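Local coordinates for protein putative cytochrome P450 120 (Synechocystis sp., PDB 2VE3) that binds a heme cofactor and retinoic acid, and probably works as a cytochrome P450 monooxygenase that inserts oxygen into its substrate, at residues N167-L181 / L192-E206. Residues are numbered along the deposited sequence; the frame is centred on the assembly and turned at random.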
ATOM      1  N   ASN A 167       0.391 -22.838  -6.746  1.00 48.61           N
ATOM      2  CA  ASN A 167      -0.867 -23.508  -6.406  1.00 47.40           C
ATOM      3  C   ASN A 167      -2.222 -22.800  -6.527  1.00 46.27           C
ATOM      4  O   ASN A 167      -2.664 -22.134  -5.600  1.00 46.83           O
ATOM      5  CB  ASN A 167      -0.740 -24.165  -5.002  1.00 47.69           C
ATOM      6  CG  ASN A 167      -1.935 -23.861  -4.060  1.00 48.32           C
ATOM      7  OD1 ASN A 167      -3.112 -24.083  -4.404  1.00 48.20           O
ATOM      8  ND2 ASN A 167      -1.623 -23.361  -2.860  1.00 48.16           N
ATOM      9  N   PRO A 168      -2.846 -22.816  -7.707  1.00 44.89           N
ATOM     10  CA  PRO A 168      -2.661 -22.165  -8.980  1.00 43.32           C
ATOM     11  C   PRO A 168      -3.920 -21.265  -9.089  1.00 41.62           C
ATOM     12  O   PRO A 168      -4.060 -20.459 -10.008  1.00 41.87           O
ATOM     13  CB  PRO A 168      -2.737 -23.328  -9.975  1.00 43.28           C
ATOM     14  CG  PRO A 168      -3.459 -24.472  -9.220  1.00 44.06           C
ATOM     15  CD  PRO A 168      -3.795 -23.938  -7.846  1.00 45.09           C
ATOM     16  N   GLN A 169      -4.810 -21.439  -8.111  1.00 39.57           N
ATOM     17  CA  GLN A 169      -6.109 -20.781  -8.005  1.00 37.73           C
ATOM     18  C   GLN A 169      -6.052 -19.577  -7.066  1.00 36.09           C
ATOM     19  O   GLN A 169      -6.999 -18.783  -6.997  1.00 35.58           O
ATOM     20  CB  GLN A 169      -7.133 -21.774  -7.440  1.00 37.76           C
ATOM     21  CG  GLN A 169      -7.696 -22.776  -8.422  1.00 38.03           C
ATOM     22  CD  GLN A 169      -8.752 -23.677  -7.787  1.00 38.68           C
ATOM     23  OE1 GLN A 169      -8.439 -24.503  -6.921  1.00 40.04           O
ATOM     24  NE2 GLN A 169     -10.007 -23.531  -8.221  1.00 38.85           N
ATOM     25  N   LEU A 170      -4.938 -19.468  -6.344  1.00 34.25           N
ATOM     26  CA  LEU A 170      -4.747 -18.504  -5.264  1.00 32.65           C
ATOM     27  C   LEU A 170      -4.718 -17.060  -5.771  1.00 31.43           C
ATOM     28  O   LEU A 170      -5.340 -16.176  -5.177  1.00 30.65           O
ATOM     29  CB  LEU A 170      -3.448 -18.831  -4.517  1.00 32.39           C
ATOM     30  CG  LEU A 170      -3.393 -18.759  -2.988  1.00 33.06           C
ATOM     31  CD1 LEU A 170      -4.475 -19.603  -2.303  1.00 32.43           C
ATOM     32  CD2 LEU A 170      -2.031 -19.204  -2.503  1.00 33.13           C
ATOM     33  N   PHE A 171      -3.981 -16.848  -6.864  1.00 30.19           N
ATOM     34  CA  PHE A 171      -3.846 -15.547  -7.536  1.00 29.19           C
ATOM     35  C   PHE A 171      -5.171 -15.080  -8.145  1.00 28.37           C
ATOM     36  O   PHE A 171      -5.619 -13.982  -7.838  1.00 28.66           O
ATOM     37  CB  PHE A 171      -2.710 -15.599  -8.578  1.00 29.09           C
ATOM     38  CG  PHE A 171      -2.478 -14.307  -9.312  1.00 28.73           C
ATOM     39  CD1 PHE A 171      -1.902 -13.216  -8.671  1.00 28.82           C
ATOM     40  CD2 PHE A 171      -2.816 -14.188 -10.658  1.00 28.59           C
ATOM     41  CE1 PHE A 171      -1.682 -12.024  -9.351  1.00 27.11           C
ATOM     42  CE2 PHE A 171      -2.590 -12.995 -11.356  1.00 27.69           C
ATOM     43  CZ  PHE A 171      -2.020 -11.912 -10.695  1.00 28.75           C
ATOM     44  N   PRO A 172      -5.820 -15.918  -8.978  1.00 27.78           N
ATOM     45  CA  PRO A 172      -7.139 -15.578  -9.522  1.00 27.27           C
ATOM     46  C   PRO A 172      -8.160 -15.156  -8.459  1.00 26.95           C
ATOM     47  O   PRO A 172      -8.897 -14.179  -8.664  1.00 26.91           O
ATOM     48  CB  PRO A 172      -7.588 -16.887 -10.172  1.00 28.06           C
ATOM     49  CG  PRO A 172      -6.315 -17.591 -10.524  1.00 27.30           C
ATOM     50  CD  PRO A 172      -5.339 -17.223  -9.478  1.00 27.69           C
ATOM     51  N   TRP A 173      -8.200 -15.880  -7.342  1.00 25.78           N
ATOM     52  CA  TRP A 173      -9.081 -15.565  -6.223  1.00 25.23           C
ATOM     53  C   TRP A 173      -8.744 -14.218  -5.563  1.00 24.58           C
ATOM     54  O   TRP A 173      -9.632 -13.415  -5.298  1.00 24.74           O
ATOM     55  CB  TRP A 173      -9.049 -16.690  -5.175  1.00 25.13           C
ATOM     56  CG  TRP A 173      -9.763 -17.954  -5.601  1.00 26.00           C
ATOM     57  CD1 TRP A 173     -10.758 -18.070  -6.545  1.00 26.65           C
ATOM     58  CD2 TRP A 173      -9.575 -19.266  -5.065  1.00 25.94           C
ATOM     59  NE1 TRP A 173     -11.177 -19.380  -6.643  1.00 25.67           N
ATOM     60  CE2 TRP A 173     -10.468 -20.134  -5.749  1.00 25.92           C
ATOM     61  CE3 TRP A 173      -8.732 -19.801  -4.082  1.00 27.00           C
ATOM     62  CZ2 TRP A 173     -10.543 -21.502  -5.480  1.00 25.53           C
ATOM     63  CZ3 TRP A 173      -8.808 -21.164  -3.813  1.00 27.05           C
ATOM     64  CH2 TRP A 173      -9.713 -22.000  -4.514  1.00 25.93           C
ATOM     65  N   PHE A 174      -7.464 -13.980  -5.294  1.00 24.05           N
ATOM     66  CA  PHE A 174      -7.028 -12.722  -4.705  1.00 23.58           C
ATOM     67  C   PHE A 174      -7.363 -11.509  -5.559  1.00 22.38           C
ATOM     68  O   PHE A 174      -7.753 -10.468  -5.041  1.00 22.83           O
ATOM     69  CB  PHE A 174      -5.537 -12.758  -4.390  1.00 24.58           C
ATOM     70  CG  PHE A 174      -5.236 -12.617  -2.931  1.00 26.02           C
ATOM     71  CD1 PHE A 174      -5.133 -11.354  -2.355  1.00 28.00           C
ATOM     72  CD2 PHE A 174      -5.075 -13.734  -2.126  1.00 28.27           C
ATOM     73  CE1 PHE A 174      -4.862 -11.209  -1.005  1.00 29.24           C
ATOM     74  CE2 PHE A 174      -4.799 -13.599  -0.763  1.00 28.84           C
ATOM     75  CZ  PHE A 174      -4.699 -12.334  -0.206  1.00 28.25           C
ATOM     76  N   GLU A 175      -7.237 -11.663  -6.865  1.00 21.30           N
ATOM     77  CA  GLU A 175      -7.552 -10.601  -7.816  1.00 20.92           C
ATOM     78  C   GLU A 175      -9.014 -10.195  -7.747  1.00 20.22           C
ATOM     79  O   GLU A 175      -9.337  -9.004  -7.748  1.00 19.34           O
ATOM     80  CB  GLU A 175      -7.145 -11.024  -9.233  1.00 20.79           C
ATOM     81  CG  GLU A 175      -5.658 -11.319  -9.335  1.00 21.62           C
ATOM     82  CD  GLU A 175      -4.808 -10.061  -9.175  1.00 25.57           C
ATOM     83  OE1 GLU A 175      -4.264  -9.801  -8.064  1.00 27.56           O
ATOM     84  OE2 GLU A 175      -4.698  -9.328 -10.172  1.00 26.41           O
ATOM     85  N   THR A 176      -9.883 -11.204  -7.656  1.00 19.26           N
ATOM     86  CA  THR A 176     -11.315 -11.013  -7.429  1.00 18.73           C
ATOM     87  C   THR A 176     -11.631 -10.435  -6.028  1.00 18.29           C
ATOM     88  O   THR A 176     -12.451  -9.529  -5.888  1.00 18.00           O
ATOM     89  CB  THR A 176     -12.054 -12.359  -7.621  1.00 18.16           C
ATOM     90  OG1 THR A 176     -11.677 -12.908  -8.891  1.00 18.87           O
ATOM     91  CG2 THR A 176     -13.548 -12.177  -7.576  1.00 18.23           C
ATOM     92  N   TYR A 177     -10.987 -10.977  -4.999  1.00 18.16           N
ATOM     93  CA  TYR A 177     -11.094 -10.451  -3.633  1.00 17.69           C
ATOM     94  C   TYR A 177     -10.778  -8.935  -3.598  1.00 17.48           C
ATOM     95  O   TYR A 177     -11.587  -8.134  -3.142  1.00 16.60           O
ATOM     96  CB  TYR A 177     -10.161 -11.254  -2.722  1.00 17.53           C
ATOM     97  CG  TYR A 177     -10.013 -10.721  -1.316  1.00 17.99           C
ATOM     98  CD1 TYR A 177     -11.004 -10.935  -0.362  1.00 16.70           C
ATOM     99  CD2 TYR A 177      -8.873 -10.006  -0.937  1.00 17.89           C
ATOM    100  CE1 TYR A 177     -10.875 -10.439   0.914  1.00 16.67           C
ATOM    101  CE2 TYR A 177      -8.736  -9.514   0.345  1.00 17.50           C
ATOM    102  CZ  TYR A 177      -9.744  -9.725   1.263  1.00 17.17           C
ATOM    103  OH  TYR A 177      -9.610  -9.244   2.549  1.00 17.83           O
ATOM    104  N   ILE A 178      -9.620  -8.561  -4.128  1.00 17.71           N
ATOM    105  CA  ILE A 178      -9.179  -7.160  -4.205  1.00 18.48           C
ATOM    106  C   ILE A 178     -10.178  -6.203  -4.895  1.00 18.87           C
ATOM    107  O   ILE A 178     -10.434  -5.103  -4.388  1.00 19.77           O
ATOM    108  CB  ILE A 178      -7.773  -7.053  -4.847  1.00 18.64           C
ATOM    109  CG1 ILE A 178      -6.716  -7.637  -3.900  1.00 19.20           C
ATOM    110  CG2 ILE A 178      -7.441  -5.596  -5.217  1.00 19.16           C
ATOM    111  CD1 ILE A 178      -5.301  -7.679  -4.491  1.00 18.04           C
ATOM    112  N   GLN A 179     -10.768  -6.635  -6.010  1.00 19.01           N
ATOM    113  CA  GLN A 179     -11.692  -5.792  -6.791  1.00 19.82           C
ATOM    114  C   GLN A 179     -12.932  -5.326  -6.017  1.00 19.43           C
ATOM    115  O   GLN A 179     -13.521  -4.296  -6.353  1.00 18.69           O
ATOM    116  CB  GLN A 179     -12.081  -6.469  -8.116  1.00 19.42           C
ATOM    117  CG  GLN A 179     -11.040  -6.293  -9.238  1.00 21.05           C
ATOM    118  CD  GLN A 179     -11.479  -6.850 -10.621  1.00 22.15           C
ATOM    119  OE1 GLN A 179     -10.689  -6.861 -11.568  1.00 26.91           O
ATOM    120  NE2 GLN A 179     -12.726  -7.286 -10.736  1.00 23.76           N
ATOM    121  N   GLY A 180     -13.300  -6.064  -4.959  1.00 19.59           N
ATOM    122  CA  GLY A 180     -14.465  -5.718  -4.150  1.00 19.12           C
ATOM    123  C   GLY A 180     -14.178  -4.962  -2.876  1.00 19.49           C
ATOM    124  O   GLY A 180     -15.105  -4.518  -2.217  1.00 19.94           O
ATOM    125  N   LEU A 181     -12.898  -4.824  -2.511  1.00 20.00           N
ATOM    126  CA  LEU A 181     -12.499  -4.177  -1.256  1.00 19.90           C
ATOM    127  C   LEU A 181     -13.059  -2.756  -1.109  1.00 20.11           C
ATOM    128  O   LEU A 181     -13.585  -2.387  -0.042  1.00 19.94           O
ATOM    129  CB  LEU A 181     -10.967  -4.173  -1.102  1.00 20.41           C
ATOM    130  CG  LEU A 181     -10.339  -5.416  -0.461  1.00 21.11           C
ATOM    131  CD1 LEU A 181      -8.861  -5.462  -0.774  1.00 20.94           C
ATOM    132  CD2 LEU A 181     -10.593  -5.485   1.054  1.00 19.53           C
ATOM    133  N   LEU A 192     -19.302  -6.734  -7.743  1.00 20.70           N
ATOM    134  CA  LEU A 192     -17.887  -6.895  -7.440  1.00 19.56           C
ATOM    135  C   LEU A 192     -17.735  -7.361  -5.985  1.00 18.82           C
ATOM    136  O   LEU A 192     -16.926  -8.242  -5.693  1.00 18.71           O
ATOM    137  CB  LEU A 192     -17.131  -5.587  -7.696  1.00 19.26           C
ATOM    138  CG  LEU A 192     -17.134  -5.098  -9.154  1.00 18.64           C
ATOM    139  CD1 LEU A 192     -16.505  -3.735  -9.245  1.00 19.15           C
ATOM    140  CD2 LEU A 192     -16.450  -6.071 -10.112  1.00 17.57           C
ATOM    141  N   PHE A 193     -18.555  -6.792  -5.105  1.00 17.82           N
ATOM    142  CA  PHE A 193     -18.568  -7.131  -3.682  1.00 18.01           C
ATOM    143  C   PHE A 193     -18.904  -8.585  -3.366  1.00 17.62           C
ATOM    144  O   PHE A 193     -18.184  -9.219  -2.602  1.00 18.15           O
ATOM    145  CB  PHE A 193     -19.506  -6.216  -2.901  1.00 17.92           C
ATOM    146  CG  PHE A 193     -19.528  -6.503  -1.420  1.00 18.65           C
ATOM    147  CD1 PHE A 193     -18.405  -6.248  -0.633  1.00 17.46           C
ATOM    148  CD2 PHE A 193     -20.660  -7.033  -0.820  1.00 16.18           C
ATOM    149  CE1 PHE A 193     -18.413  -6.521   0.743  1.00 19.10           C
ATOM    150  CE2 PHE A 193     -20.686  -7.293   0.553  1.00 19.58           C
ATOM    151  CZ  PHE A 193     -19.558  -7.039   1.342  1.00 19.11           C
ATOM    152  N   GLY A 194     -19.999  -9.106  -3.927  1.00 18.07           N
ATOM    153  CA  GLY A 194     -20.384 -10.521  -3.706  1.00 17.24           C
ATOM    154  C   GLY A 194     -19.373 -11.510  -4.266  1.00 17.28           C
ATOM    155  O   GLY A 194     -19.162 -12.587  -3.710  1.00 16.59           O
ATOM    156  N   LYS A 195     -18.762 -11.161  -5.396  1.00 17.34           N
ATOM    157  CA  LYS A 195     -17.711 -11.989  -5.959  1.00 18.03           C
ATOM    158  C   LYS A 195     -16.475 -11.999  -5.061  1.00 17.71           C
ATOM    159  O   LYS A 195     -15.747 -12.995  -5.011  1.00 18.06           O
ATOM    160  CB  LYS A 195     -17.330 -11.513  -7.371  1.00 18.58           C
ATOM    161  CG  LYS A 195     -18.455 -11.588  -8.395  1.00 21.81           C
ATOM    162  CD  LYS A 195     -17.890 -11.615  -9.816  1.00 25.02           C
ATOM    163  CE  LYS A 195     -17.470 -13.029 -10.185  1.00 28.02           C
ATOM    164  NZ  LYS A 195     -16.147 -13.095 -10.872  1.00 28.60           N
ATOM    165  N   SER A 196     -16.224 -10.879  -4.374  1.00 18.23           N
ATOM    166  CA  SER A 196     -15.089 -10.771  -3.466  1.00 18.44           C
ATOM    167  C   SER A 196     -15.381 -11.512  -2.181  1.00 17.88           C
ATOM    168  O   SER A 196     -14.477 -12.049  -1.554  1.00 17.83           O
ATOM    169  CB  SER A 196     -14.762  -9.304  -3.151  1.00 18.62           C
ATOM    170  OG  SER A 196     -14.018  -8.731  -4.221  1.00 20.87           O
ATOM    171  N   GLN A 197     -16.651 -11.517  -1.797  1.00 17.70           N
ATOM    172  CA  GLN A 197     -17.120 -12.283  -0.651  1.00 18.25           C
ATOM    173  C   GLN A 197     -16.872 -13.769  -0.839  1.00 18.70           C
ATOM    174  O   GLN A 197     -16.452 -14.448   0.091  1.00 18.90           O
ATOM    175  CB  GLN A 197     -18.605 -12.038  -0.409  1.00 18.07           C
ATOM    176  CG  GLN A 197     -18.909 -10.701   0.196  1.00 17.67           C
ATOM    177  CD  GLN A 197     -20.369 -10.545   0.543  1.00 20.50           C
ATOM    178  OE1 GLN A 197     -20.714 -10.370   1.702  1.00 24.63           O
ATOM    179  NE2 GLN A 197     -21.234 -10.612  -0.453  1.00 21.27           N
ATOM    180  N   ARG A 198     -17.133 -14.249  -2.053  1.00 19.01           N
ATOM    181  CA  ARG A 198     -16.969 -15.644  -2.434  1.00 19.77           C
ATOM    182  C   ARG A 198     -15.484 -15.970  -2.572  1.00 19.38           C
ATOM    183  O   ARG A 198     -15.027 -17.043  -2.160  1.00 19.21           O
ATOM    184  CB  ARG A 198     -17.765 -15.922  -3.739  1.00 20.20           C
ATOM    185  CG  ARG A 198     -17.426 -17.233  -4.473  1.00 22.93           C
ATOM    186  CD  ARG A 198     -18.179 -18.448  -3.912  1.00 26.97           C
ATOM    187  NE  ARG A 198     -17.730 -19.692  -4.534  1.00 29.61           N
ATOM    188  CZ  ARG A 198     -17.847 -20.898  -3.985  1.00 30.66           C
ATOM    189  NH1 ARG A 198     -18.414 -21.040  -2.797  1.00 30.18           N
ATOM    190  NH2 ARG A 198     -17.394 -21.967  -4.631  1.00 30.60           N
ATOM    191  N   ALA A 199     -14.732 -15.020  -3.122  1.00 19.21           N
ATOM    192  CA  ALA A 199     -13.270 -15.115  -3.207  1.00 19.15           C
ATOM    193  C   ALA A 199     -12.681 -15.288  -1.807  1.00 19.30           C
ATOM    194  O   ALA A 199     -11.862 -16.175  -1.587  1.00 19.10           O
ATOM    195  CB  ALA A 199     -12.693 -13.879  -3.888  1.00 18.03           C
ATOM    196  N   ARG A 200     -13.132 -14.461  -0.859  1.00 19.88           N
ATOM    197  CA  ARG A 200     -12.639 -14.511   0.532  1.00 20.58           C
ATOM    198  C   ARG A 200     -12.920 -15.877   1.167  1.00 20.78           C
ATOM    199  O   ARG A 200     -12.067 -16.419   1.856  1.00 20.70           O
ATOM    200  CB  ARG A 200     -13.229 -13.370   1.373  1.00 20.08           C
ATOM    201  CG  ARG A 200     -13.530 -13.703   2.844  1.00 20.85           C
ATOM    202  CD  ARG A 200     -13.744 -12.467   3.702  1.00 20.95           C
ATOM    203  NE  ARG A 200     -13.828 -12.816   5.126  1.00 22.15           N
ATOM    204  CZ  ARG A 200     -12.828 -12.703   5.999  1.00 22.55           C
ATOM    205  NH1 ARG A 200     -11.633 -12.213   5.638  1.00 19.86           N
ATOM    206  NH2 ARG A 200     -13.027 -13.075   7.251  1.00 21.94           N
ATOM    207  N   ALA A 201     -14.116 -16.415   0.929  1.00 21.38           N
ATOM    208  CA  ALA A 201     -14.506 -17.723   1.476  1.00 22.27           C
ATOM    209  C   ALA A 201     -13.585 -18.816   0.954  1.00 22.56           C
ATOM    210  O   ALA A 201     -13.100 -19.660   1.719  1.00 23.41           O
ATOM    211  CB  ALA A 201     -15.961 -18.045   1.130  1.00 22.05           C
ATOM    212  N   LEU A 202     -13.343 -18.793  -0.351  1.00 22.59           N
ATOM    213  CA  LEU A 202     -12.466 -19.763  -0.994  1.00 22.60           C
ATOM    214  C   LEU A 202     -11.025 -19.637  -0.518  1.00 22.35           C
ATOM    215  O   LEU A 202     -10.352 -20.646  -0.316  1.00 22.02           O
ATOM    216  CB  LEU A 202     -12.549 -19.635  -2.519  1.00 22.72           C
ATOM    217  CG  LEU A 202     -13.873 -20.048  -3.177  1.00 24.36           C
ATOM    218  CD1 LEU A 202     -13.953 -19.512  -4.611  1.00 25.70           C
ATOM    219  CD2 LEU A 202     -14.068 -21.558  -3.164  1.00 23.75           C
ATOM    220  N   LEU A 203     -10.555 -18.402  -0.332  1.00 21.82           N
ATOM    221  CA  LEU A 203      -9.194 -18.171   0.147  1.00 21.49           C
ATOM    222  C   LEU A 203      -8.998 -18.608   1.592  1.00 22.78           C
ATOM    223  O   LEU A 203      -7.966 -19.187   1.914  1.00 23.05           O
ATOM    224  CB  LEU A 203      -8.777 -16.696  -0.006  1.00 21.52           C
ATOM    225  CG  LEU A 203      -8.589 -16.163  -1.431  1.00 18.32           C
ATOM    226  CD1 LEU A 203      -8.728 -14.656  -1.470  1.00 16.68           C
ATOM    227  CD2 LEU A 203      -7.250 -16.614  -1.998  1.00 18.07           C
ATOM    228  N   LEU A 204      -9.966 -18.320   2.466  1.00 23.36           N
ATOM    229  CA  LEU A 204      -9.851 -18.715   3.877  1.00 24.01           C
ATOM    230  C   LEU A 204      -9.830 -20.244   4.004  1.00 24.48           C
ATOM    231  O   LEU A 204      -9.044 -20.795   4.778  1.00 24.71           O
ATOM    232  CB  LEU A 204     -10.998 -18.128   4.712  1.00 23.90           C
ATOM    233  CG  LEU A 204     -11.074 -16.619   4.964  1.00 23.71           C
ATOM    234  CD1 LEU A 204     -12.407 -16.302   5.639  1.00 22.76           C
ATOM    235  CD2 LEU A 204      -9.921 -16.136   5.829  1.00 23.68           C
ATOM    236  N   ALA A 205     -10.670 -20.920   3.216  1.00 24.92           N
ATOM    237  CA  ALA A 205     -10.746 -22.377   3.230  1.00 25.59           C
ATOM    238  C   ALA A 205      -9.408 -22.999   2.851  1.00 26.41           C
ATOM    239  O   ALA A 205      -9.011 -23.999   3.429  1.00 26.98           O
ATOM    240  CB  ALA A 205     -11.872 -22.874   2.313  1.00 25.32           C
ATOM    241  N   GLU A 206      -8.712 -22.387   1.894  1.00 27.62           N
ATOM    242  CA  GLU A 206      -7.357 -22.794   1.507  1.00 28.81           C
ATOM    243  C   GLU A 206      -6.305 -22.484   2.555  1.00 29.25           C
ATOM    244  O   GLU A 206      -5.424 -23.302   2.811  1.00 29.39           O
ATOM    245  CB  GLU A 206      -6.939 -22.127   0.188  1.00 29.09           C
ATOM    246  CG  GLU A 206      -7.633 -22.700  -1.014  1.00 31.05           C
ATOM    247  CD  GLU A 206      -7.428 -24.200  -1.115  1.00 33.61           C
ATOM    248  OE1 GLU A 206      -6.284 -24.614  -1.421  1.00 32.79           O
ATOM    249  OE2 GLU A 206      -8.408 -24.953  -0.872  1.00 33.68           O
TER
HETATM  250  O   HOH W   1     -14.905  -8.716  -7.183  1.00 17.55           O
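The indole of W173 lies flat over L202 where helix 170-181 crosses helix 192-215, the pair corresponding to helices F and G of the cytochrome P450 fold. The axes of 170-181 and 192-206 come within 7.4 Å, at 137° between their directions, a closeness allowed by G180, S196 and A199, whose small size lets backbone meet backbone. L202 CB stands 3.8 Å above the centre of the six-membered ring in a CH-pi contact, while Q169 O sits over the opposite face, toward its rim, and E206 CG meets the ring edge at W173 CZ3 (3.4 Å). With W173 CG beside its own backbone N (chi1 -73°), the broad ring is laid across the partner helix. An alanine here is likely to leave L202 CB without its ring face and open a gap beside L203 and the aliphatic part of E206. L203, branched and apolar, is a knob in the hole formed by L170, W173, F174 and Y177; its CD2 comes 3.6 Å from F174 CD2. Y177 is the reciprocal knob, its ring running alongside R200 in the same direction, with CD1 3.7 Å from R200 CB. Its hydroxyl bonds L87 O, and R200 forms a salt bridge with D246 of helix 241-272. The side chain of L181 is about 6 Å from the bound retinoic acid. Near that end the one S196 hydroxyl proton could go to either T176 O or Y177 O, and a water donates to T176 O (2.9 Å) and L192 O (2.6 Å).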